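Local coordinates for dual specificity protein phosphatase 14 (Homo sapiens, PDB 2WGP), which removes phosphate from tyrosine, serine and threonine residues of proteins, inactivating the MAP kinases ERK, JNK and p38 and dampening T-cell receptor signalling through TAB1, at residues Q28-L33 with Y137-A142; S39-R44 with A105-C110; L120-L125 with V131-A136; G152-L157 with S168-V173. All coordinates share one frame; numbering follows the deposited sequence.

From the N terminus, the chain leaves the first strand through the turn 28-33, which meets helix 133-143 across 103 intervening residues in contact 1. Within that long loop, contact 2 packs the segment 39-44 against strand 106-109 of the central sheet, and contact 3, a tight helix-to-helix connection, pairs 120-125 with 131-136. Contacts 2 and 3 follow one another in series, both nested in contact 1. Contact 4 opens only after contact 1 has closed, joining helix 151-165 to 168-173. Contacts 1 and 3 share helix 133-143 and meet through L125; contacts 3 and 4 meet through T169 and W154, so the helical layer joins sheet to C-terminal hairpin.

Contact 1: Q28-L33 with Y137-A142; sequences QITSSL and YNWVKA
W139 meets I29 with the nitrogen edge of its indole: NE1 donates a hydrogen bond to I29 O, 2.9 Å away, with an N-H...O angle of 158°. The carbonyl oxygen lies almost in the indole plane, whereas the donor is itself tilted 32° from the plane of the carbonyl group; the two planes are turned well away from each other. With CG anti to the backbone N (chi1 -174°), the ring reaches from the helix to the turn. The methyl I29 CG2 stands off to one side of the indole plane, 3.6 Å from W139 NE1, adding apolar contact next to the polar one. Farther along the ring, T30 CG2 approaches W139 CZ2 at 4.0 Å, the two side chains running at about a right angle. The other branch of I29 goes to the neighbouring helix residue, its CD1 touching V140 CG1 at 4.2 Å. A leucine in place of W139 would probably leave I29 O without this N-H donor and open a gap beside T30. H129 meets the W139 ring edge-to-face, and L125 of helix 116-129 packs against T30, W139 and V140. T30 O is gripped by L33 N from within the turn and by Q28 NE2 from the strand before it, on opposite faces of its plane, while T30 OG1 accepts from S32 N in an ST turn. I29 and T30 both bond to L33 O: a classic beta bulge closed by a type I turn, here joining the first two strands of the phosphatase sheet and receiving a tryptophan from the helical layer.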
loop_
_atom_site.group_PDB
_atom_site.type_symbol
_atom_site.label_atom_id
_atom_site.label_comp_id
_atom_site.label_asym_id
_atom_site.label_seq_id
_atom_site.Cartn_x
_atom_site.Cartn_y
_atom_site.Cartn_z
ATOM N N GLN A 28 29.930 2.012 -25.719
ATOM C CA GLN A 28 31.084 1.784 -24.876
ATOM C C GLN A 28 31.090 2.740 -23.687
ATOM O O GLN A 28 30.923 3.960 -23.855
ATOM C CB GLN A 28 32.373 1.964 -25.672
ATOM C CG GLN A 28 33.576 1.399 -24.937
ATOM C CD GLN A 28 34.787 1.289 -25.827
ATOM O OE1 GLN A 28 34.789 1.761 -26.957
ATOM N NE2 GLN A 28 35.830 0.650 -25.315
ATOM N N ILE A 29 31.277 2.176 -22.494
ATOM C CA ILE A 29 31.355 2.954 -21.228
ATOM C C ILE A 29 32.800 3.118 -20.762
ATOM O O ILE A 29 33.220 4.214 -20.396
ATOM C CB ILE A 29 30.513 2.269 -20.091
ATOM C CG1 ILE A 29 29.067 2.003 -20.557
ATOM C CG2 ILE A 29 30.525 3.114 -18.782
ATOM C CD1 ILE A 29 28.377 3.126 -21.369
ATOM N N THR A 30 33.560 2.031 -20.794
ATOM C CA THR A 30 34.997 2.071 -20.516
ATOM C C THR A 30 35.679 1.183 -21.541
ATOM O O THR A 30 34.997 0.537 -22.319
ATOM C CB THR A 30 35.332 1.563 -19.092
ATOM O OG1 THR A 30 35.253 0.140 -19.075
ATOM C CG2 THR A 30 34.378 2.134 -18.056
ATOM N N SER A 31 37.011 1.102 -21.510
ATOM C CA SER A 31 37.761 0.202 -22.402
ATOM C C SER A 31 37.297 -1.270 -22.354
ATOM O O SER A 31 37.384 -1.989 -23.353
ATOM C CB SER A 31 39.282 0.317 -22.147
ATOM O OG SER A 31 39.687 -0.232 -20.889
ATOM N N SER A 32 36.759 -1.705 -21.217
ATOM C CA SER A 32 36.391 -3.098 -21.031
ATOM C C SER A 32 34.911 -3.312 -20.697
ATOM O O SER A 32 34.539 -4.391 -20.226
ATOM C CB SER A 32 37.244 -3.661 -19.902
ATOM O OG SER A 32 36.808 -3.112 -18.676
ATOM N N LEU A 33 34.079 -2.294 -20.935
ATOM C CA LEU A 33 32.659 -2.374 -20.563
ATOM C C LEU A 33 31.797 -1.724 -21.615
ATOM O O LEU A 33 31.990 -0.542 -21.967
ATOM C CB LEU A 33 32.376 -1.742 -19.180
ATOM C CG LEU A 33 30.918 -1.690 -18.686
ATOM C CD1 LEU A 33 30.370 -3.089 -18.441
ATOM C CD2 LEU A 33 30.761 -0.835 -17.427
ATOM N N TYR A 137 26.128 8.371 -13.424
ATOM C CA TYR A 137 24.965 8.624 -14.285
ATOM C C TYR A 137 25.325 9.462 -15.506
ATOM O O TYR A 137 25.050 9.054 -16.640
ATOM C CB TYR A 137 23.832 9.253 -13.450
ATOM C CG TYR A 137 22.614 9.651 -14.244
ATOM C CD1 TYR A 137 21.775 8.692 -14.821
ATOM C CD2 TYR A 137 22.312 10.991 -14.419
ATOM C CE1 TYR A 137 20.642 9.094 -15.568
ATOM C CE2 TYR A 137 21.199 11.394 -15.132
ATOM C CZ TYR A 137 20.372 10.458 -15.696
ATOM O OH TYR A 137 19.280 10.901 -16.406
ATOM N N ASN A 138 25.944 10.618 -15.283
ATOM C CA ASN A 138 26.322 11.515 -16.383
ATOM C C ASN A 138 27.269 10.831 -17.366
ATOM O O ASN A 138 27.132 11.017 -18.571
ATOM C CB ASN A 138 26.978 12.788 -15.856
ATOM C CG ASN A 138 26.033 13.668 -15.065
ATOM O OD1 ASN A 138 24.816 13.628 -15.231
ATOM N ND2 ASN A 138 26.605 14.476 -14.199
ATOM N N TRP A 139 28.190 10.019 -16.849
ATOM C CA TRP A 139 29.128 9.220 -17.663
ATOM C C TRP A 139 28.356 8.310 -18.655
ATOM O O TRP A 139 28.533 8.384 -19.879
ATOM C CB TRP A 139 29.990 8.385 -16.703
ATOM C CG TRP A 139 31.116 7.577 -17.270
ATOM C CD1 TRP A 139 31.159 6.929 -18.463
ATOM C CD2 TRP A 139 32.329 7.246 -16.597
ATOM N NE1 TRP A 139 32.336 6.272 -18.606
ATOM C CE2 TRP A 139 33.088 6.459 -17.479
ATOM C CE3 TRP A 139 32.876 7.592 -15.354
ATOM C CZ2 TRP A 139 34.360 5.985 -17.155
ATOM C CZ3 TRP A 139 34.139 7.125 -15.033
ATOM C CH2 TRP A 139 34.862 6.322 -15.930
ATOM N N VAL A 140 27.485 7.472 -18.123
ATOM C CA VAL A 140 26.712 6.551 -18.962
ATOM C C VAL A 140 25.745 7.305 -19.884
ATOM O O VAL A 140 25.624 6.986 -21.058
ATOM C CB VAL A 140 25.930 5.532 -18.130
ATOM C CG1 VAL A 140 25.186 4.549 -19.068
ATOM C CG2 VAL A 140 26.862 4.757 -17.183
ATOM N N LYS A 141 25.089 8.317 -19.342
ATOM C CA LYS A 141 24.148 9.156 -20.100
ATOM C C LYS A 141 24.856 9.898 -21.273
ATOM O O LYS A 141 24.260 10.077 -22.333
ATOM C CB LYS A 141 23.421 10.099 -19.115
ATOM C CG LYS A 141 22.309 10.985 -19.655
ATOM C CD LYS A 141 20.942 10.348 -19.630
ATOM C CE LYS A 141 19.867 11.408 -19.869
ATOM N NZ LYS A 141 18.718 10.915 -20.630
ATOM N N ALA A 142 26.116 10.309 -21.102
ATOM C CA ALA A 142 26.860 10.920 -22.202
ATOM C C ALA A 142 27.024 9.966 -23.379
ATOM O O ALA A 142 27.000 10.400 -24.538
ATOM C CB ALA A 142 28.236 11.433 -21.734
#

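Contact 2: S39-R44 with A105-C110; sequences SVASNR and ATLVHC
Strand 106-109 runs into C110, the cysteine that forms the phosphocysteine intermediate, and its side chains L107 and H109 meet the short helical segment at V40 and A41. The methyl A41 CB lies over one face of the H109 imidazole in a CH-pi contact, 3.7 Å from the ring centroid and 26° off the normal. It is displaced toward the rim, coming within 3.4 Å of H109 CD2. With CG between the backbone N and carbonyl carbon (chi1 83°), the ring faces A41 and turns H109 ND1 to C110 O, which lies in the imidazole plane and fixes its rotation through a hydrogen bond of 2.9 Å at 175°. This histidine and cysteine begin the HCxxGxxR signature of the protein-tyrosine phosphatases, whose loop cradles the substrate phosphate, so the bond ties the ring to the first residue of that loop. A phenylalanine in place of H109 would probably keep a face for A41 but leave C110 O without its imidazole donor, making the start of the loop less firmly held. Two residues earlier, L107 CD2 touches A41 CA at 4.1 Å and V40 CG2 at 4.3 Å. I55 and N57 of strand 54-57 also pack on H109.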
loop_
_atom_site.group_PDB
_atom_site.type_symbol
_atom_site.label_atom_id
_atom_site.label_comp_id
_atom_site.label_asym_id
_atom_site.label_seq_id
_atom_site.Cartn_x
_atom_site.Cartn_y
_atom_site.Cartn_z
ATOM N N SER A 39 19.095 -7.361 -28.448
ATOM C CA SER A 39 19.287 -7.587 -29.891
ATOM C C SER A 39 20.745 -7.670 -30.387
ATOM O O SER A 39 21.027 -8.465 -31.294
ATOM C CB SER A 39 18.519 -6.532 -30.707
ATOM O OG SER A 39 19.267 -5.328 -30.881
ATOM N N VAL A 40 21.653 -6.872 -29.808
ATOM C CA VAL A 40 23.067 -6.863 -30.200
ATOM C C VAL A 40 23.810 -8.051 -29.595
ATOM O O VAL A 40 24.880 -8.438 -30.079
ATOM C CB VAL A 40 23.829 -5.543 -29.791
ATOM C CG1 VAL A 40 23.105 -4.308 -30.334
ATOM C CG2 VAL A 40 24.029 -5.440 -28.270
ATOM N N ALA A 41 23.238 -8.610 -28.527
ATOM C CA ALA A 41 23.913 -9.641 -27.757
ATOM C C ALA A 41 24.160 -10.914 -28.584
ATOM O O ALA A 41 25.168 -11.566 -28.364
ATOM C CB ALA A 41 23.153 -9.938 -26.493
ATOM N N SER A 42 23.300 -11.217 -29.567
ATOM C CA SER A 42 23.501 -12.370 -30.459
ATOM C C SER A 42 24.349 -12.081 -31.726
ATOM O O SER A 42 24.575 -12.982 -32.538
ATOM C CB SER A 42 22.143 -12.939 -30.889
ATOM O OG SER A 42 21.347 -11.933 -31.487
ATOM N N ASN A 43 24.814 -10.842 -31.895
ATOM C CA ASN A 43 25.652 -10.490 -33.047
ATOM C C ASN A 43 27.119 -10.769 -32.720
ATOM O O ASN A 43 27.863 -9.884 -32.268
ATOM C CB ASN A 43 25.435 -9.029 -33.444
ATOM C CG ASN A 43 26.095 -8.669 -34.778
ATOM O OD1 ASN A 43 27.024 -9.334 -35.239
ATOM N ND2 ASN A 43 25.626 -7.579 -35.381
ATOM N N ARG A 44 27.512 -12.017 -32.961
ATOM C CA ARG A 44 28.855 -12.501 -32.668
ATOM C C ARG A 44 29.938 -11.591 -33.253
ATOM O O ARG A 44 30.844 -11.172 -32.546
ATOM C CB ARG A 44 28.975 -13.949 -33.180
ATOM C CG ARG A 44 30.319 -14.656 -32.982
ATOM C CD ARG A 44 30.251 -16.019 -33.682
ATOM N NE ARG A 44 31.550 -16.625 -33.958
ATOM C CZ ARG A 44 32.402 -16.230 -34.911
ATOM N NH1 ARG A 44 32.130 -15.185 -35.702
ATOM N NH2 ARG A 44 33.551 -16.885 -35.070
ATOM N N ALA A 105 36.700 -8.069 -22.114
ATOM C CA ALA A 105 35.711 -7.002 -22.047
ATOM C C ALA A 105 34.314 -7.591 -21.881
ATOM O O ALA A 105 34.031 -8.701 -22.321
ATOM C CB ALA A 105 35.796 -6.113 -23.294
ATOM N N THR A 106 33.463 -6.833 -21.205
ATOM C CA THR A 106 32.134 -7.288 -20.856
ATOM C C THR A 106 31.059 -6.438 -21.531
ATOM O O THR A 106 31.138 -5.210 -21.555
ATOM C CB THR A 106 31.946 -7.276 -19.303
ATOM O OG1 THR A 106 32.949 -8.115 -18.685
ATOM C CG2 THR A 106 30.562 -7.767 -18.921
ATOM N N LEU A 107 30.043 -7.116 -22.068
ATOM C CA LEU A 107 28.803 -6.483 -22.432
ATOM C C LEU A 107 27.755 -6.778 -21.377
ATOM O O LEU A 107 27.453 -7.944 -21.082
ATOM C CB LEU A 107 28.308 -6.959 -23.779
ATOM C CG LEU A 107 26.891 -6.517 -24.155
ATOM C CD1 LEU A 107 26.832 -4.999 -24.505
ATOM C CD2 LEU A 107 26.412 -7.399 -25.325
ATOM N N VAL A 108 27.219 -5.723 -20.784
ATOM C CA VAL A 108 26.072 -5.859 -19.898
ATOM C C VAL A 108 24.878 -5.422 -20.723
ATOM O O VAL A 108 24.808 -4.246 -21.157
ATOM C CB VAL A 108 26.166 -5.030 -18.596
ATOM C CG1 VAL A 108 24.916 -5.303 -17.726
ATOM C CG2 VAL A 108 27.509 -5.318 -17.809
ATOM N N HIS A 109 23.963 -6.366 -20.970
ATOM C CA HIS A 109 22.769 -6.079 -21.770
ATOM C C HIS A 109 21.500 -6.364 -20.990
ATOM O O HIS A 109 21.485 -7.173 -20.040
ATOM C CB HIS A 109 22.761 -6.802 -23.140
ATOM C CG HIS A 109 22.272 -8.226 -23.114
ATOM N ND1 HIS A 109 20.929 -8.564 -23.083
ATOM C CD2 HIS A 109 22.954 -9.396 -23.172
ATOM C CE1 HIS A 109 20.816 -9.882 -23.091
ATOM N NE2 HIS A 109 22.027 -10.411 -23.145
ATOM N N CYS A 110 20.435 -5.692 -21.390
ATOM C CA CYS A 110 19.092 -6.025 -20.917
ATOM C C CYS A 110 18.220 -6.165 -22.170
ATOM O O CYS A 110 18.683 -6.738 -23.162
ATOM C CB CYS A 110 18.619 -4.975 -19.910
ATOM S SG CYS A 110 18.868 -3.253 -20.367
#

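Contact 3: L120-L125 with V131-A136; sequences LCIAYL and VCLLEA
A136, L125 and I122 have the most surface buried here, and the small A136 lets the two helices come close: the CA atoms of I122 and A136 are 5.3 Å apart. A136 CB points at helix 116-129 and is met by I122 CG2 at 3.7 Å and by L125 CB at 4.0 Å, two side chains one helical turn apart. I122 CG2 stands anti to its own backbone N (chi1 -70° for the CG1 branch), which turns this methyl to both A136 and L133. The pair I122 CG2 and L133 CD1 is tight, at 3.4 Å, and the two side chains meet at a slant. L125 contributes side chain and backbone alike: CD1 lies 3.7 Å from A136 O, and L125 O has V131 CG1 at 3.6 Å. V131, in the connection just before the second helix, thus covers the end of this interface with its methyl.

The start of helix 133-143 is fixed separately. C132 at the N-cap accepts a weak bond from E135 N on SG, and C132 N donates to E135 OE1 at 3.2 Å, which makes a capping box. E161 of helix 151-165 accepts from L133 N and T169 from L134 N, so the first turn of the helix finds acceptors beyond its own segment. The whole is a pair of consecutive helices, joined by a short connection and strongly inclined to each other over a buried apolar seam, in the layer that follows the signature loop in the phosphatase fold and packs beside the central sheet.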
loop_
_atom_site.group_PDB
_atom_site.type_symbol
_atom_site.label_atom_id
_atom_site.label_comp_id
_atom_site.label_asym_id
_atom_site.label_seq_id
_atom_site.Cartn_x
_atom_site.Cartn_y
_atom_site.Cartn_z
ATOM N N LEU A 120 23.373 -1.425 -13.502
ATOM C CA LEU A 120 24.534 -2.229 -13.166
ATOM C C LEU A 120 25.847 -1.570 -13.582
ATOM O O LEU A 120 26.836 -1.632 -12.828
ATOM C CB LEU A 120 24.400 -3.616 -13.792
ATOM C CG LEU A 120 23.254 -4.492 -13.253
ATOM C CD1 LEU A 120 23.091 -5.716 -14.135
ATOM C CD2 LEU A 120 23.476 -4.856 -11.750
ATOM N N CYS A 121 25.867 -0.930 -14.756
ATOM C CA CYS A 121 27.045 -0.157 -15.195
ATOM C C CYS A 121 27.333 1.022 -14.265
ATOM O O CYS A 121 28.496 1.260 -13.922
ATOM C CB CYS A 121 26.897 0.318 -16.645
ATOM S SG CYS A 121 26.903 -0.989 -17.839
ATOM N N ILE A 122 26.289 1.736 -13.841
ATOM C CA ILE A 122 26.461 2.855 -12.906
ATOM C C ILE A 122 27.065 2.367 -11.579
ATOM O O ILE A 122 27.975 3.009 -11.017
ATOM C CB ILE A 122 25.121 3.627 -12.657
ATOM C CG1 ILE A 122 24.712 4.413 -13.911
ATOM C CG2 ILE A 122 25.256 4.583 -11.484
ATOM C CD1 ILE A 122 23.206 4.873 -13.937
ATOM N N ALA A 123 26.590 1.213 -11.103
ATOM C CA ALA A 123 27.097 0.658 -9.849
ATOM C C ALA A 123 28.595 0.303 -9.995
ATOM O O ALA A 123 29.398 0.602 -9.104
ATOM C CB ALA A 123 26.269 -0.567 -9.428
ATOM N N TYR A 124 28.957 -0.307 -11.123
ATOM C CA TYR A 124 30.355 -0.646 -11.439
ATOM C C TYR A 124 31.279 0.585 -11.462
ATOM O O TYR A 124 32.359 0.578 -10.861
ATOM C CB TYR A 124 30.449 -1.396 -12.790
ATOM C CG TYR A 124 31.854 -1.479 -13.318
ATOM C CD1 TYR A 124 32.768 -2.409 -12.790
ATOM C CD2 TYR A 124 32.302 -0.591 -14.306
ATOM C CE1 TYR A 124 34.066 -2.473 -13.246
ATOM C CE2 TYR A 124 33.621 -0.627 -14.755
ATOM C CZ TYR A 124 34.494 -1.570 -14.231
ATOM O OH TYR A 124 35.779 -1.630 -14.694
ATOM N N LEU A 125 30.847 1.633 -12.146
ATOM C CA LEU A 125 31.603 2.892 -12.209
ATOM C C LEU A 125 31.863 3.502 -10.823
ATOM O O LEU A 125 32.965 3.968 -10.551
ATOM C CB LEU A 125 30.887 3.906 -13.102
ATOM C CG LEU A 125 30.852 3.651 -14.618
ATOM C CD1 LEU A 125 30.046 4.781 -15.305
ATOM C CD2 LEU A 125 32.266 3.538 -15.221
ATOM N N VAL A 131 33.851 7.252 -8.697
ATOM C CA VAL A 131 33.070 8.369 -9.169
ATOM C C VAL A 131 31.744 8.303 -8.382
ATOM O O VAL A 131 31.257 7.216 -8.100
ATOM C CB VAL A 131 33.006 8.240 -10.727
ATOM C CG1 VAL A 131 31.900 7.348 -11.206
ATOM C CG2 VAL A 131 33.078 9.574 -11.415
ATOM N N CYS A 132 31.209 9.456 -7.971
ATOM C CA CYS A 132 29.943 9.498 -7.271
ATOM C C CYS A 132 28.793 9.141 -8.228
ATOM O O CYS A 132 28.970 9.047 -9.466
ATOM C CB CYS A 132 29.713 10.878 -6.641
ATOM S SG CYS A 132 29.392 12.216 -7.811
ATOM N N LEU A 133 27.622 8.938 -7.654
ATOM C CA LEU A 133 26.453 8.504 -8.411
ATOM C C LEU A 133 26.059 9.507 -9.513
ATOM O O LEU A 133 25.740 9.099 -10.630
ATOM C CB LEU A 133 25.274 8.278 -7.474
ATOM C CG LEU A 133 23.947 7.865 -8.070
ATOM C CD1 LEU A 133 24.113 6.636 -8.997
ATOM C CD2 LEU A 133 22.966 7.572 -6.926
ATOM N N LEU A 134 26.098 10.806 -9.210
ATOM C CA LEU A 134 25.753 11.809 -10.219
ATOM C C LEU A 134 26.738 11.726 -11.410
ATOM O O LEU A 134 26.320 11.722 -12.577
ATOM C CB LEU A 134 25.737 13.215 -9.617
ATOM C CG LEU A 134 25.428 14.360 -10.569
ATOM C CD1 LEU A 134 24.076 14.167 -11.299
ATOM C CD2 LEU A 134 25.502 15.730 -9.828
ATOM N N GLU A 135 28.033 11.628 -11.110
ATOM C CA GLU A 135 29.048 11.523 -12.165
ATOM C C GLU A 135 28.895 10.233 -12.979
ATOM O O GLU A 135 29.060 10.252 -14.188
ATOM C CB GLU A 135 30.477 11.555 -11.603
ATOM C CG GLU A 135 30.946 12.809 -10.926
ATOM C CD GLU A 135 32.395 12.654 -10.323
ATOM O OE1 GLU A 135 32.601 12.019 -9.225
ATOM O OE2 GLU A 135 33.337 13.184 -10.965
ATOM N N ALA A 136 28.597 9.128 -12.289
ATOM C CA ALA A 136 28.448 7.808 -12.905
ATOM C C ALA A 136 27.244 7.801 -13.871
ATOM O O ALA A 136 27.338 7.318 -14.984
ATOM C CB ALA A 136 28.305 6.707 -11.805
#

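Contact 4: G152-L157 with S168-V173; sequences GFWRQL and STVKMV
Bends at both chi2 and chi3 (-64° and -66°) fold the M172 side chain back on itself, bringing its sulfur and terminal methyl against the helix, while W154, with chi1 -87°, brings the CZ3 corner of its indole to V170. M172 SD rests 3.9 Å from W154 CB, at the root of the indole, and so touches the helix near its backbone. Beyond it, M172 CE reaches R155 CG at 4.2 Å, packing on the aliphatic part of that arginine. V170 takes the outer part of the indole. V170 CG1 lies 3.9 Å from W154 CZ3 and 4.1 Å from CE3, and V170 CG2 comes within 4.0 Å of the same W154 CZ3; both valine methyls thus gather round the benzene corner, with the side chains at about a right angle.

These residues join helix 151-165 to the two-stranded antiparallel hairpin 172-181, whose first strand begins at M172. P181 of the second strand also touches W154, V170 and M172. W154 NE1 is hydrogen-bonded to Y184 OH of helix 182-188, which satisfies the polar end of the indole; separately, Y137 meets the ring edge-to-face. The guanidinium of R155 folds back over its own helix: G152 CA lies over one of its faces, off toward the rim, 3.5 Å from R155 NH2. M172 also makes backbone hydrogen bonds to a second subunit, and V173 packs on V173 of that neighbouring copy.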
loop_
_atom_site.group_PDB
_atom_site.type_symbol
_atom_site.label_atom_id
_atom_site.label_comp_id
_atom_site.label_asym_id
_atom_site.label_seq_id
_atom_site.Cartn_x
_atom_site.Cartn_y
_atom_site.Cartn_z
ATOM N N GLY A 152 12.822 2.634 -8.488
ATOM C CA GLY A 152 13.291 1.682 -7.471
ATOM C C GLY A 152 14.779 1.396 -7.591
ATOM O O GLY A 152 15.529 1.354 -6.583
ATOM N N PHE A 153 15.231 1.245 -8.833
ATOM C CA PHE A 153 16.646 1.098 -9.110
ATOM C C PHE A 153 17.429 2.318 -8.601
ATOM O O PHE A 153 18.517 2.162 -8.052
ATOM C CB PHE A 153 16.900 0.858 -10.613
ATOM C CG PHE A 153 16.399 -0.488 -11.145
ATOM C CD1 PHE A 153 16.541 -0.788 -12.497
ATOM C CD2 PHE A 153 15.837 -1.451 -10.320
ATOM C CE1 PHE A 153 16.129 -2.003 -13.019
ATOM C CE2 PHE A 153 15.408 -2.689 -10.838
ATOM C CZ PHE A 153 15.552 -2.960 -12.191
ATOM N N TRP A 154 16.907 3.523 -8.827
ATOM C CA TRP A 154 17.468 4.741 -8.249
ATOM C C TRP A 154 17.592 4.699 -6.717
ATOM O O TRP A 154 18.651 5.026 -6.203
ATOM C CB TRP A 154 16.707 5.992 -8.715
ATOM C CG TRP A 154 17.250 6.504 -10.003
ATOM C CD1 TRP A 154 16.674 6.411 -11.221
ATOM C CD2 TRP A 154 18.500 7.176 -10.196
ATOM N NE1 TRP A 154 17.473 6.987 -12.173
ATOM C CE2 TRP A 154 18.610 7.458 -11.572
ATOM C CE3 TRP A 154 19.544 7.560 -9.337
ATOM C CZ2 TRP A 154 19.717 8.120 -12.120
ATOM C CZ3 TRP A 154 20.638 8.237 -9.886
ATOM C CH2 TRP A 154 20.711 8.506 -11.261
ATOM N N ARG A 155 16.529 4.327 -6.009
ATOM C CA ARG A 155 16.593 4.133 -4.538
ATOM C C ARG A 155 17.754 3.200 -4.164
ATOM O O ARG A 155 18.527 3.483 -3.258
ATOM C CB ARG A 155 15.286 3.577 -3.965
ATOM C CG ARG A 155 14.121 4.527 -4.034
ATOM C CD ARG A 155 12.931 4.044 -3.190
ATOM N NE ARG A 155 12.281 2.831 -3.702
ATOM C CZ ARG A 155 11.309 2.779 -4.625
ATOM N NH1 ARG A 155 10.839 3.882 -5.207
ATOM N NH2 ARG A 155 10.814 1.596 -4.973
ATOM N N GLN A 156 17.909 2.133 -4.929
ATOM C CA GLN A 156 18.924 1.133 -4.627
ATOM C C GLN A 156 20.322 1.656 -4.924
ATOM O O GLN A 156 21.249 1.434 -4.138
ATOM C CB GLN A 156 18.617 -0.173 -5.372
ATOM C CG GLN A 156 17.316 -0.844 -4.920
ATOM C CD GLN A 156 17.001 -2.128 -5.662
ATOM O OE1 GLN A 156 17.834 -3.042 -5.714
ATOM N NE2 GLN A 156 15.772 -2.233 -6.206
ATOM N N LEU A 157 20.484 2.366 -6.050
ATOM C CA LEU A 157 21.768 3.020 -6.372
ATOM C C LEU A 157 22.196 4.042 -5.319
ATOM O O LEU A 157 23.386 4.153 -5.003
ATOM C CB LEU A 157 21.683 3.731 -7.732
ATOM C CG LEU A 157 21.763 2.828 -8.960
ATOM C CD1 LEU A 157 21.384 3.599 -10.190
ATOM C CD2 LEU A 157 23.138 2.158 -9.087
ATOM N N SER A 168 25.555 10.986 -0.359
ATOM C CA SER A 168 24.840 10.828 -1.599
ATOM C C SER A 168 24.872 12.115 -2.444
ATOM O O SER A 168 24.936 13.222 -1.920
ATOM C CB SER A 168 23.412 10.298 -1.333
ATOM O OG SER A 168 22.573 11.259 -0.732
ATOM N N THR A 169 24.857 11.945 -3.769
ATOM C CA THR A 169 24.886 13.058 -4.711
ATOM C C THR A 169 23.621 13.169 -5.566
ATOM O O THR A 169 23.515 14.074 -6.422
ATOM C CB THR A 169 26.154 12.974 -5.594
ATOM O OG1 THR A 169 26.168 11.735 -6.311
ATOM C CG2 THR A 169 27.410 13.069 -4.708
ATOM N N VAL A 170 22.677 12.250 -5.324
ATOM C CA VAL A 170 21.327 12.282 -5.899
ATOM C C VAL A 170 20.342 11.955 -4.777
ATOM O O VAL A 170 20.596 11.071 -3.958
ATOM C CB VAL A 170 21.164 11.229 -7.030
ATOM C CG1 VAL A 170 19.738 11.252 -7.617
ATOM C CG2 VAL A 170 22.214 11.459 -8.122
ATOM N N LYS A 171 19.228 12.671 -4.759
ATOM C CA LYS A 171 18.163 12.523 -3.779
ATOM C C LYS A 171 16.864 12.220 -4.512
ATOM O O LYS A 171 16.638 12.717 -5.612
ATOM C CB LYS A 171 17.952 13.837 -3.035
ATOM C CG LYS A 171 18.187 13.754 -1.554
ATOM C CD LYS A 171 18.583 15.115 -0.948
ATOM C CE LYS A 171 17.384 16.056 -0.729
ATOM N NZ LYS A 171 17.546 16.792 0.570
ATOM N N MET A 172 16.004 11.442 -3.870
ATOM C CA MET A 172 14.647 11.218 -4.378
ATOM C C MET A 172 13.786 12.393 -3.908
ATOM O O MET A 172 13.816 12.781 -2.737
ATOM C CB MET A 172 14.103 9.874 -3.893
ATOM C CG MET A 172 14.983 8.682 -4.279
ATOM S SD MET A 172 15.156 8.363 -6.048
ATOM C CE MET A 172 13.517 7.898 -6.508
ATOM N N VAL A 173 13.050 12.964 -4.852
ATOM C CA VAL A 173 12.218 14.127 -4.605
ATOM C C VAL A 173 10.810 13.874 -5.149
ATOM O O VAL A 173 10.630 13.165 -6.143
ATOM C CB VAL A 173 12.831 15.415 -5.210
ATOM C CG1 VAL A 173 14.236 15.720 -4.555
ATOM C CG2 VAL A 173 12.899 15.339 -6.741
#